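Local coordinates for Lin2634 protein (Listeria innocua, PDB 3MZO) that binds calcium ions at its HD-domain metal site and is probably a phosphohydrolase related to the 5'-deoxynucleotidase YfbR, at residues Y18-K23 against D77-V82; E123-T128 against K132-S137; E145-I150 against T199-L204; E161-A166 against T206-K211. All blocks are in the same frame, centred on the assembly; numbering follows the deposited sequence. Where two conformers were deposited one is given.

The chain is all-helical, and the four contacts tie its helices and loops together. Contact 1 joins two loops beside the metal site. Contact 2 follows it along the chain and lies across the chain's centre, with centres about 20 Å apart; it packs a loop on the early part of helix 129-151. Contact 3 sets the last turns of that helix against the start of helix 201-211. Contact 4 joins the same C-terminal helix to helix 158-172. Contacts 3 and 4 alternate along the chain and touch, their centres about 10 Å apart. E145, on the helix 129-151 segment of contact 3, makes a salt bridge with R19 of contact 1, linking that helix to the metal-site loop.

Contact 1: Y18-K23 against D77-V82; sequences YRCPGK and DIKTPV
Two loops of the HD-domain fold meet here without regular secondary structure, and the backbones come nearest at C20 and K79, whose CA atoms lie 6.2 Å apart. One loop leads into helix 31-51 and the other into helix 87-108. Both carry side chains next to the calcium site. K79 does most of the work. K79 CG lies over one face of the R19 guanidinium, 3.8 Å from NH1, while K79 CE comes to 3.5 Å from R19 NH1 at its margin. The two side chains cross at about a right angle. The lysine chain bends at chi2 (34°) and again at chi4, which brings its ammonium round to D77 of its own loop. There K79 NZ makes a 2.7 Å salt bridge with D77 OD2, on the anti lone pair of that oxygen. The main acidic partner of K79 NZ is E72, which binds a calcium in a structure of this protein, though not in this chain; D77 is a further one. R19 NH1 and K79 NZ are only 3.9 Å apart, but each cation has its own acidic partner. For R19 this is E145, bound through NE. These carboxylates probably offset the repulsion. R19 also packs near the metal ligand H34, so the pair belongs to the surroundings of the metal site. On the far loop T80 packs on I158 and I162 of helix 158-172. The contact is completed by C20, which points at the other loop. Its SG sits 3.8 Å from K79 CB, and its CB is 4.3 Å from T80 CG2.

Contact 2: E123-T128 against K132-S137; sequences EGKDST and KILAIS
The loop before helix 129-151 packs against the first turns of that helix, beside the calcium site of the HD domain. T128 is the N-cap residue. K132 N donates to T128 O at 3.0 Å, nearly straight at 161°. D126 forms an Asx turn: its OD1 takes T128 N from above the carboxylate plane and T128 OG1 on the syn side at 2.6 Å. The extended chain of K132 runs past the loop carbonyls, with CG 3.4 Å from T128 O and CE 3.6 Å from S127 O. Further along, L134 points at the loop and crosses K125 at about a right angle. L134 CD2 lies 3.7 Å from G124 C and 3.8 Å from K125 CG. The K125 chain is extended beyond CG and passes A135. A water takes a hydrogen bond from K125 NZ (2.8 Å) and gives one to A135 O (2.8 Å). K125 NZ also forms a salt bridge with the calcium ligand D138, and D126 OD2 forms one with K64. The K125 ammonium is thus held between the D138 carboxylate and a water on A135 O, as a second-shell partner of the metal site.

Contact 3: E145-I150 against T199-L204; sequences ESFGEI and TELPQL
L201 CD1 touches both F147 and I150, and this apolar group is the heart of the contact. The methyl lies 3.6 Å from F147 CD1 and equally far from CE1, and it approaches the ring obliquely. On its other neighbour it meets I150 CG2, also at 3.6 Å. The second branch, L201 CD2, reaches I150 CD1 at 3.7 Å. One leucine therefore packs both methyls against helix 129-151 near its C-terminal end. I150 points at the other segment. Its CG2 stands anti to the backbone N, while CG1 lies beside that N (chi1 -67°), and both branches meet L201. T199 adds a looser contact: its CB is 4.2 Å from I150 CG2.

The next shell fixes where L201 starts. T199 OG1 accepts a hydrogen bond from L201 N at 2.9 Å and 160°, an ST turn at the beginning of helix 201-211. The same hydroxyl is also hydrogen-bonded to I196 O, which ties the turn to the preceding loop. E200 occupies the N-cap position.

Helix 177-191 also touches the cluster, with M190 on F147 and L191 on L201. Helix 158-172 borders it too, through Y163 on S146 and V160 on L204. The contact thus sets the start of the C-terminal helix against the end of helix 129-151 in this all-helical fold.

Contact 4: E161-A166 against T206-K211; sequences EIYSEA and TEITTK
I208 is directed toward helix 158-172, and its CD1 methyl meets S164 and, more loosely, Y163. The nearest atom is the alpha carbon of S164: I208 CD1 lies 3.7 Å from S164 CA. The same methyl is 4.0 Å from S164 CB and, in the serine conformer described here, 3.9 Å from S164 OG. The contact rests mainly on the alpha carbon, since the serine was modelled in two conformers. CG1 of I208 lies beside the backbone N (chi1 -66°), and chi2 of 153° extends the chain so that CD1 reaches S164. The backbones come close here, with the CA atoms of S164 and I208 7.0 Å apart.

Y163 takes a lesser share. Its ring is met obliquely by the same methyl, with CE1 4.4 Å from I208 CD1. CG of Y163 is anti to its backbone N (chi1 176°), and the ring extends to the C-terminal helix, where OH is hydrogen-bonded to T205 OG1. In the conformer described, the hydroxyl of S164 is hydrogen-bonded to V160 O of its own helix. The contact is made by van der Waals touches of one methyl and is small, burying 109 Å² in all.

Other helices border this site. Y163 also packs on L143 of helix 129-151, on L187 and L191 of helix 177-191, and on L201 and L204 of helix 201-211. I162 touches L142. Helix 158-172 is thus packed against helix 129-151 as well as against helix 201-211.

Contact 1: Y18-K23 against D77-V82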
loop_
_atom_site.group_PDB
_atom_site.type_symbol
_atom_site.label_atom_id
_atom_site.label_comp_id
_atom_site.label_asym_id
_atom_site.label_seq_id
_atom_site.Cartn_x
_atom_site.Cartn_y
_atom_site.Cartn_z
ATOM N N TYR B 18 2.591 13.167 1.076
ATOM C CA TYR B 18 1.178 13.291 0.801
ATOM C C TYR B 18 0.568 14.474 1.497
ATOM O O TYR B 18 1.081 14.953 2.500
ATOM C CB TYR B 18 0.499 12.016 1.202
ATOM C CG TYR B 18 0.933 10.906 0.315
ATOM C CD1 TYR B 18 0.280 10.681 -0.885
ATOM C CD2 TYR B 18 2.042 10.117 0.628
ATOM C CE1 TYR B 18 0.689 9.672 -1.754
ATOM C CE2 TYR B 18 2.459 9.083 -0.240
ATOM C CZ TYR B 18 1.760 8.881 -1.432
ATOM O OH TYR B 18 2.098 7.889 -2.319
ATOM N N ARG B 19 -0.524 14.968 0.929
ATOM C CA ARG B 19 -1.164 16.148 1.442
ATOM C C ARG B 19 -2.093 15.769 2.565
ATOM O O ARG B 19 -2.789 14.768 2.459
ATOM C CB ARG B 19 -1.914 16.832 0.310
ATOM C CG ARG B 19 -0.920 17.426 -0.684
ATOM C CD ARG B 19 -1.538 17.898 -1.914
ATOM N NE ARG B 19 -2.725 18.732 -1.743
ATOM C CZ ARG B 19 -2.723 20.041 -1.477
ATOM N NH1 ARG B 19 -1.600 20.726 -1.268
ATOM N NH2 ARG B 19 -3.875 20.678 -1.390
ATOM N N CYS B 20 -2.108 16.615 3.591
ATOM C CA CYS B 20 -2.857 16.463 4.841
ATOM C C CYS B 20 -2.981 15.016 5.321
ATOM O O CYS B 20 -4.040 14.439 5.359
ATOM C CB CYS B 20 -4.192 17.237 4.852
ATOM S SG CYS B 20 -4.894 17.842 3.276
ATOM N N PRO B 21 -1.861 14.421 5.676
ATOM C CA PRO B 21 -1.965 13.064 6.186
ATOM C C PRO B 21 -2.637 13.054 7.583
ATOM O O PRO B 21 -2.585 14.040 8.287
ATOM C CB PRO B 21 -0.509 12.615 6.256
ATOM C CG PRO B 21 0.279 13.887 6.441
ATOM C CD PRO B 21 -0.487 14.955 5.703
ATOM N N GLY B 22 -3.263 11.939 7.941
ATOM C CA GLY B 22 -3.952 11.778 9.244
ATOM C C GLY B 22 -5.355 11.283 8.959
ATOM O O GLY B 22 -5.631 10.059 8.906
ATOM N N LYS B 23 -6.235 12.228 8.679
ATOM C CA LYS B 23 -7.647 11.905 8.410
ATOM C C LYS B 23 -7.798 10.981 7.203
ATOM O O LYS B 23 -7.127 11.161 6.200
ATOM C CB LYS B 23 -8.453 13.203 8.151
ATOM C CG LYS B 23 -8.503 14.177 9.347
ATOM C CD LYS B 23 -9.243 13.584 10.520
ATOM C CE LYS B 23 -9.212 14.505 11.726
ATOM N NZ LYS B 23 -9.919 15.771 11.431
ATOM N N ASP B 77 3.231 21.588 5.493
ATOM C CA ASP B 77 2.461 22.825 5.431
ATOM C C ASP B 77 1.037 22.497 5.858
ATOM O O ASP B 77 0.445 21.556 5.316
ATOM C CB ASP B 77 2.492 23.342 3.982
ATOM C CG ASP B 77 1.814 24.713 3.801
ATOM O OD1 ASP B 77 2.141 25.657 4.555
ATOM O OD2 ASP B 77 0.972 24.850 2.877
ATOM N N ILE B 78 0.482 23.252 6.811
ATOM C CA ILE B 78 -0.888 22.972 7.284
ATOM C C ILE B 78 -1.898 23.405 6.181
ATOM O O ILE B 78 -1.996 24.594 5.881
ATOM C CB ILE B 78 -1.205 23.665 8.657
ATOM C CG1 ILE B 78 -0.086 23.441 9.685
ATOM C CG2 ILE B 78 -2.533 23.145 9.232
ATOM C CD1 ILE B 78 -0.247 24.280 10.922
ATOM N N LYS B 79 -2.605 22.432 5.578
ATOM C CA LYS B 79 -3.584 22.644 4.453
ATOM C C LYS B 79 -5.045 22.879 4.910
ATOM O O LYS B 79 -5.885 23.400 4.156
ATOM C CB LYS B 79 -3.591 21.420 3.503
ATOM C CG LYS B 79 -2.583 21.429 2.323
ATOM C CD LYS B 79 -1.271 22.114 2.645
ATOM C CE LYS B 79 -0.133 21.665 1.751
ATOM N NZ LYS B 79 0.615 22.819 1.180
ATOM N N THR B 80 -5.331 22.458 6.139
ATOM C CA THR B 80 -6.660 22.517 6.735
ATOM C C THR B 80 -6.860 23.897 7.403
ATOM O O THR B 80 -5.873 24.563 7.726
ATOM C CB THR B 80 -6.779 21.364 7.753
ATOM O OG1 THR B 80 -5.733 21.483 8.728
ATOM C CG2 THR B 80 -6.633 19.994 7.031
ATOM N N PRO B 81 -8.127 24.335 7.606
ATOM C CA PRO B 81 -8.347 25.700 8.112
ATOM C C PRO B 81 -8.009 25.882 9.607
ATOM O O PRO B 81 -7.832 24.887 10.329
ATOM C CB PRO B 81 -9.842 25.946 7.841
ATOM C CG PRO B 81 -10.464 24.597 7.870
ATOM C CD PRO B 81 -9.393 23.588 7.475
ATOM N N VAL B 82 -7.916 27.151 10.032
ATOM C CA VAL B 82 -7.550 27.534 11.412
ATOM C C VAL B 82 -8.346 26.740 12.474
ATOM O O VAL B 82 -9.505 27.051 12.776
ATOM C CB VAL B 82 -7.685 29.075 11.632
ATOM C CG1 VAL B 82 -7.601 29.437 13.123
ATOM C CG2 VAL B 82 -6.617 29.821 10.817
#

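Contact 2: E123-T128 against K132-S137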
loop_
_atom_site.group_PDB
_atom_site.type_symbol
_atom_site.label_atom_id
_atom_site.label_comp_id
_atom_site.label_asym_id
_atom_site.label_seq_id
_atom_site.Cartn_x
_atom_site.Cartn_y
_atom_site.Cartn_z
ATOM N N GLU B 123 8.622 32.446 -1.962
ATOM C CA GLU B 123 7.152 32.608 -1.943
ATOM C C GLU B 123 6.631 33.138 -3.294
ATOM O O GLU B 123 7.102 34.164 -3.791
ATOM C CB GLU B 123 6.744 33.591 -0.818
ATOM C CG GLU B 123 5.216 33.755 -0.586
ATOM C CD GLU B 123 4.450 32.419 -0.437
ATOM O OE1 GLU B 123 4.684 31.681 0.546
ATOM O OE2 GLU B 123 3.591 32.121 -1.298
ATOM N N GLY B 124 5.686 32.421 -3.884
ATOM C CA GLY B 124 5.143 32.791 -5.178
ATOM C C GLY B 124 3.886 33.641 -5.120
ATOM O O GLY B 124 3.564 34.324 -6.093
ATOM N N LYS B 125 3.161 33.553 -4.014
ATOM C CA LYS B 125 1.904 34.273 -3.841
ATOM C C LYS B 125 2.138 35.725 -3.486
ATOM O O LYS B 125 2.003 36.115 -2.345
ATOM C CB LYS B 125 1.017 33.583 -2.788
ATOM C CG LYS B 125 0.719 32.097 -3.190
ATOM C CD LYS B 125 -0.282 31.386 -2.276
ATOM C CE LYS B 125 -0.190 29.859 -2.488
ATOM N NZ LYS B 125 -1.198 29.093 -1.707
ATOM N N ASP B 126 2.480 36.521 -4.484
ATOM C CA ASP B 126 2.663 37.960 -4.311
ATOM C C ASP B 126 1.497 38.662 -5.002
ATOM O O ASP B 126 0.558 38.008 -5.451
ATOM C CB ASP B 126 4.014 38.377 -4.874
ATOM C CG ASP B 126 4.154 38.118 -6.362
ATOM O OD1 ASP B 126 3.132 37.998 -7.101
ATOM O OD2 ASP B 126 5.327 38.068 -6.802
ATOM N N SER B 127 1.557 39.971 -5.153
ATOM C CA SER B 127 0.408 40.675 -5.696
ATOM C C SER B 127 0.507 40.898 -7.206
ATOM O O SER B 127 -0.288 41.647 -7.775
ATOM C CB SER B 127 0.221 42.012 -4.964
ATOM O OG SER B 127 1.405 42.775 -5.045
ATOM N N THR B 128 1.473 40.280 -7.869
ATOM C CA THR B 128 1.509 40.337 -9.334
ATOM C C THR B 128 0.355 39.493 -9.860
ATOM O O THR B 128 -0.209 38.662 -9.125
ATOM C CB THR B 128 2.819 39.799 -9.916
ATOM O OG1 THR B 128 2.912 38.388 -9.678
ATOM C CG2 THR B 128 4.044 40.552 -9.311
ATOM N N LYS B 132 -1.208 36.017 -8.042
ATOM C CA LYS B 132 -2.615 35.813 -7.742
ATOM C C LYS B 132 -3.142 34.582 -8.476
ATOM O O LYS B 132 -3.990 33.850 -7.934
ATOM C CB LYS B 132 -3.436 37.037 -8.086
ATOM C CG LYS B 132 -3.068 38.242 -7.275
ATOM C CD LYS B 132 -3.874 39.464 -7.735
ATOM C CE LYS B 132 -3.610 40.605 -6.820
ATOM N NZ LYS B 132 -4.367 41.848 -7.186
ATOM N N ILE B 133 -2.641 34.333 -9.684
ATOM C CA ILE B 133 -3.031 33.115 -10.386
ATOM C C ILE B 133 -2.600 31.914 -9.569
ATOM O O ILE B 133 -3.334 30.925 -9.494
ATOM C CB ILE B 133 -2.500 33.060 -11.836
ATOM C CG1 ILE B 133 -3.305 34.024 -12.724
ATOM C CG2 ILE B 133 -2.554 31.641 -12.433
ATOM C CD1 ILE B 133 -2.693 34.234 -14.071
ATOM N N LEU B 134 -1.422 31.977 -8.957
ATOM C CA LEU B 134 -0.975 30.869 -8.090
ATOM C C LEU B 134 -1.898 30.733 -6.891
ATOM O O LEU B 134 -2.260 29.614 -6.523
ATOM C CB LEU B 134 0.462 31.065 -7.601
ATOM C CG LEU B 134 0.978 30.040 -6.564
ATOM C CD1 LEU B 134 0.845 28.575 -6.991
ATOM C CD2 LEU B 134 2.426 30.367 -6.164
ATOM N N ALA B 135 -2.274 31.866 -6.278
ATOM C CA ALA B 135 -3.151 31.829 -5.109
ATOM C C ALA B 135 -4.469 31.127 -5.439
ATOM O O ALA B 135 -4.892 30.235 -4.693
ATOM C CB ALA B 135 -3.410 33.277 -4.477
ATOM N N ILE B 136 -5.105 31.489 -6.546
ATOM C CA ILE B 136 -6.412 30.928 -6.825
ATOM C C ILE B 136 -6.286 29.481 -7.278
ATOM O O ILE B 136 -7.170 28.674 -6.979
ATOM C CB ILE B 136 -7.266 31.750 -7.808
ATOM C CG1 ILE B 136 -6.615 31.846 -9.189
ATOM C CG2 ILE B 136 -7.542 33.179 -7.247
ATOM C CD1 ILE B 136 -7.471 32.626 -10.228
ATOM N N SER B 137 -5.193 29.154 -7.985
ATOM C CA SER B 137 -5.005 27.809 -8.548
ATOM C C SER B 137 -4.807 26.722 -7.487
ATOM O O SER B 137 -5.327 25.606 -7.598
ATOM C CB SER B 137 -3.817 27.830 -9.540
ATOM O OG SER B 137 -4.141 28.615 -10.689
HETATM O O HOH W 1 -3.765 30.057 -2.123
#

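Contact 3: E145-I150 against T199-L204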
loop_
_atom_site.group_PDB
_atom_site.type_symbol
_atom_site.label_atom_id
_atom_site.label_comp_id
_atom_site.label_asym_id
_atom_site.label_seq_id
_atom_site.Cartn_x
_atom_site.Cartn_y
_atom_site.Cartn_z
ATOM N N GLU B 145 -10.077 18.576 -4.353
ATOM C CA GLU B 145 -9.729 17.448 -3.465
ATOM C C GLU B 145 -10.794 17.303 -2.383
ATOM O O GLU B 145 -11.216 16.224 -2.086
ATOM C CB GLU B 145 -8.427 17.683 -2.723
ATOM C CG GLU B 145 -7.132 17.562 -3.458
ATOM C CD GLU B 145 -5.942 17.939 -2.540
ATOM O OE1 GLU B 145 -6.033 18.988 -1.857
ATOM O OE2 GLU B 145 -4.913 17.215 -2.519
ATOM N N SER B 146 -11.225 18.412 -1.791
ATOM C CA SER B 146 -12.171 18.341 -0.698
ATOM C C SER B 146 -13.568 17.979 -1.249
ATOM O O SER B 146 -14.327 17.202 -0.635
ATOM C CB SER B 146 -12.163 19.640 0.108
ATOM O OG SER B 146 -12.693 20.726 -0.639
ATOM N N PHE B 147 -13.871 18.520 -2.431
ATOM C CA PHE B 147 -15.105 18.236 -3.145
ATOM C C PHE B 147 -15.230 16.740 -3.409
ATOM O O PHE B 147 -16.286 16.145 -3.173
ATOM C CB PHE B 147 -15.119 19.026 -4.468
ATOM C CG PHE B 147 -16.323 18.790 -5.309
ATOM C CD1 PHE B 147 -17.462 19.552 -5.127
ATOM C CD2 PHE B 147 -16.312 17.823 -6.301
ATOM C CE1 PHE B 147 -18.613 19.345 -5.927
ATOM C CE2 PHE B 147 -17.449 17.607 -7.107
ATOM C CZ PHE B 147 -18.603 18.366 -6.908
ATOM N N GLY B 148 -14.145 16.145 -3.875
ATOM C CA GLY B 148 -14.115 14.720 -4.173
ATOM C C GLY B 148 -14.472 13.918 -2.945
ATOM O O GLY B 148 -15.283 13.021 -3.015
ATOM N N GLU B 149 -13.872 14.259 -1.810
ATOM C CA GLU B 149 -14.155 13.556 -0.563
ATOM C C GLU B 149 -15.611 13.710 -0.105
ATOM O O GLU B 149 -16.252 12.740 0.328
ATOM C CB GLU B 149 -13.152 13.982 0.520
ATOM C CG GLU B 149 -11.678 13.588 0.165
ATOM C CD GLU B 149 -11.475 12.076 -0.019
ATOM O OE1 GLU B 149 -11.993 11.305 0.809
ATOM O OE2 GLU B 149 -10.759 11.655 -0.960
ATOM N N ILE B 150 -16.143 14.920 -0.230
ATOM C CA ILE B 150 -17.500 15.200 0.189
ATOM C C ILE B 150 -18.505 14.457 -0.671
ATOM O O ILE B 150 -19.496 13.920 -0.169
ATOM C CB ILE B 150 -17.792 16.712 0.129
ATOM C CG1 ILE B 150 -16.955 17.442 1.177
ATOM C CG2 ILE B 150 -19.281 16.989 0.348
ATOM C CD1 ILE B 150 -16.773 18.922 0.871
ATOM N N THR B 199 -25.626 15.856 -0.845
ATOM C CA THR B 199 -24.631 16.451 0.021
ATOM C C THR B 199 -25.179 17.807 0.425
ATOM O O THR B 199 -26.234 18.227 -0.064
ATOM C CB THR B 199 -23.308 16.681 -0.736
ATOM O OG1 THR B 199 -23.413 17.884 -1.512
ATOM C CG2 THR B 199 -22.989 15.497 -1.676
ATOM N N GLU B 200 -24.451 18.514 1.279
ATOM C CA GLU B 200 -24.852 19.868 1.661
ATOM C C GLU B 200 -24.161 20.942 0.807
ATOM O O GLU B 200 -24.328 22.143 1.071
ATOM C CB GLU B 200 -24.585 20.099 3.152
ATOM C CG GLU B 200 -23.113 20.145 3.541
ATOM C CD GLU B 200 -22.869 19.666 4.972
ATOM O OE1 GLU B 200 -23.583 20.123 5.888
ATOM O OE2 GLU B 200 -21.965 18.827 5.175
ATOM N N LEU B 201 -23.428 20.520 -0.232
ATOM C CA LEU B 201 -22.646 21.458 -1.047
ATOM C C LEU B 201 -23.489 22.541 -1.706
ATOM O O LEU B 201 -23.108 23.720 -1.654
ATOM C CB LEU B 201 -21.775 20.726 -2.094
ATOM C CG LEU B 201 -20.624 19.852 -1.532
ATOM C CD1 LEU B 201 -19.955 19.020 -2.598
ATOM C CD2 LEU B 201 -19.588 20.701 -0.801
ATOM N N PRO B 202 -24.649 22.168 -2.296
ATOM C CA PRO B 202 -25.516 23.201 -2.876
ATOM C C PRO B 202 -25.818 24.355 -1.917
ATOM O O PRO B 202 -25.562 25.522 -2.233
ATOM C CB PRO B 202 -26.794 22.427 -3.239
ATOM C CG PRO B 202 -26.308 21.006 -3.493
ATOM C CD PRO B 202 -25.197 20.805 -2.502
ATOM N N GLN B 203 -26.333 24.019 -0.739
ATOM C CA GLN B 203 -26.709 25.031 0.243
ATOM C C GLN B 203 -25.485 25.816 0.700
ATOM O O GLN B 203 -25.483 27.052 0.697
ATOM C CB GLN B 203 -27.391 24.382 1.455
ATOM C CG GLN B 203 -27.649 25.367 2.595
ATOM C CD GLN B 203 -28.541 24.798 3.668
ATOM O OE1 GLN B 203 -29.420 23.988 3.388
ATOM N NE2 GLN B 203 -28.330 25.228 4.905
ATOM N N LEU B 204 -24.457 25.076 1.096
ATOM C CA LEU B 204 -23.199 25.657 1.591
ATOM C C LEU B 204 -22.570 26.633 0.588
ATOM O O LEU B 204 -22.058 27.701 0.974
ATOM C CB LEU B 204 -22.231 24.522 1.910
ATOM C CG LEU B 204 -20.857 24.874 2.472
ATOM C CD1 LEU B 204 -20.953 25.626 3.818
ATOM C CD2 LEU B 204 -20.046 23.574 2.586
#

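Contact 4: E161-A166 against T206-K211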
loop_
_atom_site.group_PDB
_atom_site.type_symbol
_atom_site.label_atom_id
_atom_site.label_comp_id
_atom_site.label_asym_id
_atom_site.label_seq_id
_atom_site.Cartn_x
_atom_site.Cartn_y
_atom_site.Cartn_z
ATOM N N GLU B 161 -15.189 21.917 5.763
ATOM C CA GLU B 161 -14.505 23.115 6.238
ATOM C C GLU B 161 -13.432 23.587 5.268
ATOM O O GLU B 161 -13.279 24.795 5.046
ATOM C CB GLU B 161 -13.885 22.881 7.624
ATOM C CG GLU B 161 -14.913 22.684 8.746
ATOM C CD GLU B 161 -14.309 22.006 9.997
ATOM O OE1 GLU B 161 -13.061 22.042 10.183
ATOM O OE2 GLU B 161 -15.089 21.420 10.791
ATOM N N ILE B 162 -12.689 22.653 4.696
ATOM C CA ILE B 162 -11.663 22.979 3.694
ATOM C C ILE B 162 -12.317 23.601 2.430
ATOM O O ILE B 162 -11.848 24.591 1.897
ATOM C CB ILE B 162 -10.847 21.703 3.304
ATOM C CG1 ILE B 162 -9.995 21.220 4.501
ATOM C CG2 ILE B 162 -9.946 21.964 2.081
ATOM C CD1 ILE B 162 -9.523 19.758 4.429
ATOM N N TYR B 163 -13.385 22.974 1.960
ATOM C CA TYR B 163 -14.105 23.424 0.795
ATOM C C TYR B 163 -14.606 24.865 1.018
ATOM O O TYR B 163 -14.436 25.755 0.160
ATOM C CB TYR B 163 -15.277 22.463 0.529
ATOM C CG TYR B 163 -16.181 22.871 -0.605
ATOM C CD1 TYR B 163 -17.284 23.702 -0.377
ATOM C CD2 TYR B 163 -15.934 22.444 -1.905
ATOM C CE1 TYR B 163 -18.130 24.077 -1.418
ATOM C CE2 TYR B 163 -16.774 22.811 -2.952
ATOM C CZ TYR B 163 -17.863 23.636 -2.705
ATOM O OH TYR B 163 -18.691 24.002 -3.741
ATOM N N SER B 164 -15.181 25.094 2.196
ATOM C CA SER B 164 -15.728 26.398 2.541
ATOM C C SER B 164 -14.647 27.480 2.532
ATOM O O SER B 164 -14.839 28.565 1.963
ATOM C CB SER B 164 -16.425 26.309 3.890
ATOM O OG SER B 164 -17.483 25.376 3.807
ATOM N N GLU B 165 -13.505 27.165 3.134
ATOM C CA GLU B 165 -12.388 28.091 3.204
ATOM C C GLU B 165 -11.844 28.378 1.828
ATOM O O GLU B 165 -11.553 29.534 1.515
ATOM C CB GLU B 165 -11.272 27.544 4.094
ATOM C CG GLU B 165 -10.046 28.489 4.293
ATOM C CD GLU B 165 -9.031 28.533 3.098
ATOM O OE1 GLU B 165 -8.823 27.512 2.378
ATOM O OE2 GLU B 165 -8.423 29.610 2.894
ATOM N N ALA B 166 -11.695 27.325 1.022
ATOM C CA ALA B 166 -11.151 27.453 -0.315
ATOM C C ALA B 166 -12.075 28.320 -1.177
ATOM O O ALA B 166 -11.618 29.301 -1.764
ATOM C CB ALA B 166 -10.893 26.049 -0.942
ATOM N N THR B 206 -24.238 28.282 -1.860
ATOM C CA THR B 206 -25.094 29.465 -1.817
ATOM C C THR B 206 -24.693 30.366 -0.640
ATOM O O THR B 206 -24.482 31.567 -0.813
ATOM C CB THR B 206 -26.600 29.075 -1.695
ATOM O OG1 THR B 206 -27.049 28.541 -2.946
ATOM C CG2 THR B 206 -27.478 30.276 -1.295
ATOM N N GLU B 207 -24.580 29.769 0.544
ATOM C CA GLU B 207 -24.182 30.500 1.758
ATOM C C GLU B 207 -22.870 31.247 1.621
ATOM O O GLU B 207 -22.791 32.434 1.963
ATOM C CB GLU B 207 -24.081 29.548 2.944
ATOM C CG GLU B 207 -25.443 29.222 3.552
ATOM C CD GLU B 207 -25.392 28.079 4.562
ATOM O OE1 GLU B 207 -24.286 27.567 4.865
ATOM O OE2 GLU B 207 -26.473 27.696 5.056
ATOM N N ILE B 208 -21.851 30.546 1.114
ATOM C CA ILE B 208 -20.541 31.146 0.892
ATOM C C ILE B 208 -20.640 32.314 -0.101
ATOM O O ILE B 208 -20.011 33.358 0.114
ATOM C CB ILE B 208 -19.503 30.074 0.424
ATOM C CG1 ILE B 208 -19.255 29.058 1.543
ATOM C CG2 ILE B 208 -18.175 30.722 0.006
ATOM C CD1 ILE B 208 -18.827 27.711 1.050
ATOM N N THR B 209 -21.433 32.150 -1.166
ATOM C CA THR B 209 -21.648 33.227 -2.168
ATOM C C THR B 209 -22.428 34.432 -1.609
ATOM O O THR B 209 -22.142 35.581 -1.980
ATOM C CB THR B 209 -22.429 32.720 -3.408
ATOM O OG1 THR B 209 -21.773 31.574 -3.961
ATOM C CG2 THR B 209 -22.568 33.829 -4.468
ATOM N N THR B 210 -23.429 34.150 -0.761
ATOM C CA THR B 210 -24.225 35.183 -0.055
ATOM C C THR B 210 -23.323 35.948 0.912
ATOM O O THR B 210 -23.294 37.189 0.887
ATOM C CB THR B 210 -25.400 34.572 0.784
ATOM O OG1 THR B 210 -26.258 33.782 -0.050
ATOM C CG2 THR B 210 -26.227 35.670 1.471
ATOM N N LYS B 211 -22.599 35.186 1.754
ATOM C CA LYS B 211 -21.571 35.721 2.665
ATOM C C LYS B 211 -20.571 36.587 1.885
ATOM O O LYS B 211 -20.231 37.691 2.333
ATOM C CB LYS B 211 -20.848 34.595 3.417
#